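Local coordinates for leucine-rich repeat protein (Bacteroides thetaiotaomicron, PDB 4ECN), which is of unknown function but probably binds other proteins outside the cell through its leucine-rich repeats, at residues 157-162 and 170-175. Sequence-based numbering, arbitrary orientation.
Sequences YVDVTV and TTELKG
V160 faces L173, and V162 faces T171, as the two hydrogen-bonded pairs of an antiparallel beta hairpin within a DUF4458 domain, a family of the transthyretin clan. In each pair both amides and both carbonyls are used: V160 N gives to L173 O (3.0 Å) and L173 N returns to V160 O (2.8 Å), while V162 N gives to T171 O and T171 N to V162 O. Between them, T161 and E172 form a non-hydrogen-bonded pair whose side chains supply the link instead. T161 OG1 donates to E172 OE1 (2.5 Å), on the syn side but 34° out of the carboxylate plane. E172 reaches it because CG lies anti to the backbone N (chi1 -171°) and the chain then bends at chi2, folding the carboxylate back over strand 157-162. E172 OE2 lies 3.6 Å from D159 CB. With the carboxylate of E172 gone, as in an alanine, T161 OG1 is likely to lose this acceptor and D159 CB the cover of OE2. On the other face, L173 CD1 packs against V160 CG2, and F135 of strand 130-139 touches both residues. The chain turns a corner at G175, whose N goes to the side chain of D159, V158 O standing farther off at 3.5 Å from G175 N. D159 OD2 is hydrogen-bonded to Y224 OH, and D159 OD1 accepts G175 N at 2.7 Å in a nearly straight bond (172°).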
loop_
_atom_site.group_PDB
_atom_site.type_symbol
_atom_site.label_atom_id
_atom_site.label_comp_id
_atom_site.label_asym_id
_atom_site.label_seq_id
_atom_site.Cartn_x
_atom_site.Cartn_y
_atom_site.Cartn_z
ATOM N N TYR A 157 -45.346 4.281 -4.448
ATOM C CA TYR A 157 -44.589 3.755 -3.308
ATOM C C TYR A 157 -43.589 4.783 -2.780
ATOM O O TYR A 157 -43.113 5.635 -3.535
ATOM C CB TYR A 157 -43.848 2.463 -3.696
ATOM C CG TYR A 157 -44.792 1.326 -4.005
ATOM C CD1 TYR A 157 -45.306 0.524 -2.990
ATOM C CD2 TYR A 157 -45.207 1.074 -5.311
ATOM C CE1 TYR A 157 -46.222 -0.493 -3.263
ATOM C CE2 TYR A 157 -46.118 0.056 -5.598
ATOM C CZ TYR A 157 -46.616 -0.734 -4.574
ATOM O OH TYR A 157 -47.495 -1.753 -4.867
ATOM N N VAL A 158 -43.271 4.696 -1.476
ATOM C CA VAL A 158 -42.315 5.594 -0.849
ATOM C C VAL A 158 -41.399 4.805 0.128
ATOM O O VAL A 158 -41.777 3.746 0.642
ATOM C CB VAL A 158 -43.032 6.776 -0.142
ATOM C CG1 VAL A 158 -43.651 6.360 1.189
ATOM C CG2 VAL A 158 -42.094 7.959 0.044
ATOM N N ASP A 159 -40.175 5.336 0.337
ATOM C CA ASP A 159 -39.169 4.870 1.299
ATOM C C ASP A 159 -38.940 5.969 2.266
ATOM O O ASP A 159 -38.552 7.044 1.822
ATOM C CB ASP A 159 -37.835 4.452 0.622
ATOM C CG ASP A 159 -37.844 3.203 -0.237
ATOM O OD1 ASP A 159 -38.587 2.268 0.084
ATOM O OD2 ASP A 159 -37.040 3.130 -1.170
ATOM N N VAL A 160 -39.218 5.785 3.564
ATOM C CA VAL A 160 -38.917 6.925 4.421
ATOM C C VAL A 160 -37.914 6.485 5.496
ATOM O O VAL A 160 -37.930 5.349 5.979
ATOM C CB VAL A 160 -40.133 7.683 5.039
ATOM C CG1 VAL A 160 -41.215 7.949 3.992
ATOM C CG2 VAL A 160 -40.716 6.993 6.262
ATOM N N THR A 161 -36.998 7.410 5.798
ATOM C CA THR A 161 -36.010 7.338 6.858
ATOM C C THR A 161 -36.474 8.230 7.970
ATOM O O THR A 161 -36.674 9.435 7.751
ATOM C CB THR A 161 -34.594 7.741 6.381
ATOM O OG1 THR A 161 -34.317 7.215 5.089
ATOM C CG2 THR A 161 -33.499 7.373 7.390
ATOM N N VAL A 162 -36.650 7.655 9.160
ATOM C CA VAL A 162 -37.017 8.421 10.347
ATOM C C VAL A 162 -35.829 8.443 11.254
ATOM O O VAL A 162 -35.120 7.441 11.323
ATOM C CB VAL A 162 -38.277 7.896 11.073
ATOM C CG1 VAL A 162 -39.527 8.080 10.215
ATOM C CG2 VAL A 162 -38.109 6.446 11.529
ATOM N N THR A 170 -31.396 6.069 13.244
ATOM C CA THR A 170 -32.212 6.098 12.032
ATOM C C THR A 170 -32.844 4.726 11.826
ATOM O O THR A 170 -32.329 3.726 12.327
ATOM C CB THR A 170 -31.397 6.540 10.801
ATOM O OG1 THR A 170 -30.265 5.695 10.656
ATOM C CG2 THR A 170 -30.947 7.976 10.871
ATOM N N THR A 171 -33.981 4.686 11.120
ATOM C CA THR A 171 -34.720 3.464 10.785
ATOM C C THR A 171 -35.248 3.637 9.383
ATOM O O THR A 171 -35.800 4.685 9.068
ATOM C CB THR A 171 -35.828 3.162 11.823
ATOM O OG1 THR A 171 -35.220 2.857 13.086
ATOM C CG2 THR A 171 -36.729 1.995 11.403
ATOM N N GLU A 172 -35.030 2.646 8.524
ATOM C CA GLU A 172 -35.497 2.741 7.146
ATOM C C GLU A 172 -36.798 1.906 6.976
ATOM O O GLU A 172 -36.858 0.750 7.400
ATOM C CB GLU A 172 -34.393 2.306 6.162
ATOM C CG GLU A 172 -34.730 2.581 4.696
ATOM C CD GLU A 172 -34.698 4.024 4.221
ATOM O OE1 GLU A 172 -33.803 4.771 4.678
ATOM O OE2 GLU A 172 -35.504 4.381 3.329
ATOM N N LEU A 173 -37.837 2.535 6.403
ATOM C CA LEU A 173 -39.169 1.960 6.156
ATOM C C LEU A 173 -39.344 1.875 4.644
ATOM O O LEU A 173 -39.631 2.878 3.981
ATOM C CB LEU A 173 -40.250 2.822 6.856
ATOM C CG LEU A 173 -39.986 3.089 8.340
ATOM C CD1 LEU A 173 -40.765 4.273 8.851
ATOM C CD2 LEU A 173 -40.193 1.862 9.187
ATOM N N LYS A 174 -39.080 0.685 4.090
ATOM C CA LYS A 174 -38.985 0.503 2.651
ATOM C C LYS A 174 -40.276 0.002 1.998
ATOM O O LYS A 174 -41.045 -0.748 2.598
ATOM C CB LYS A 174 -37.837 -0.461 2.324
ATOM C CG LYS A 174 -36.456 0.183 2.510
ATOM C CD LYS A 174 -35.284 -0.728 2.104
ATOM C CE LYS A 174 -33.905 -0.114 2.290
ATOM N NZ LYS A 174 -33.651 1.038 1.373
ATOM N N GLY A 175 -40.468 0.470 0.759
ATOM C CA GLY A 175 -41.554 0.155 -0.154
ATOM C C GLY A 175 -42.963 0.236 0.389
ATOM O O GLY A 175 -43.762 -0.665 0.122
#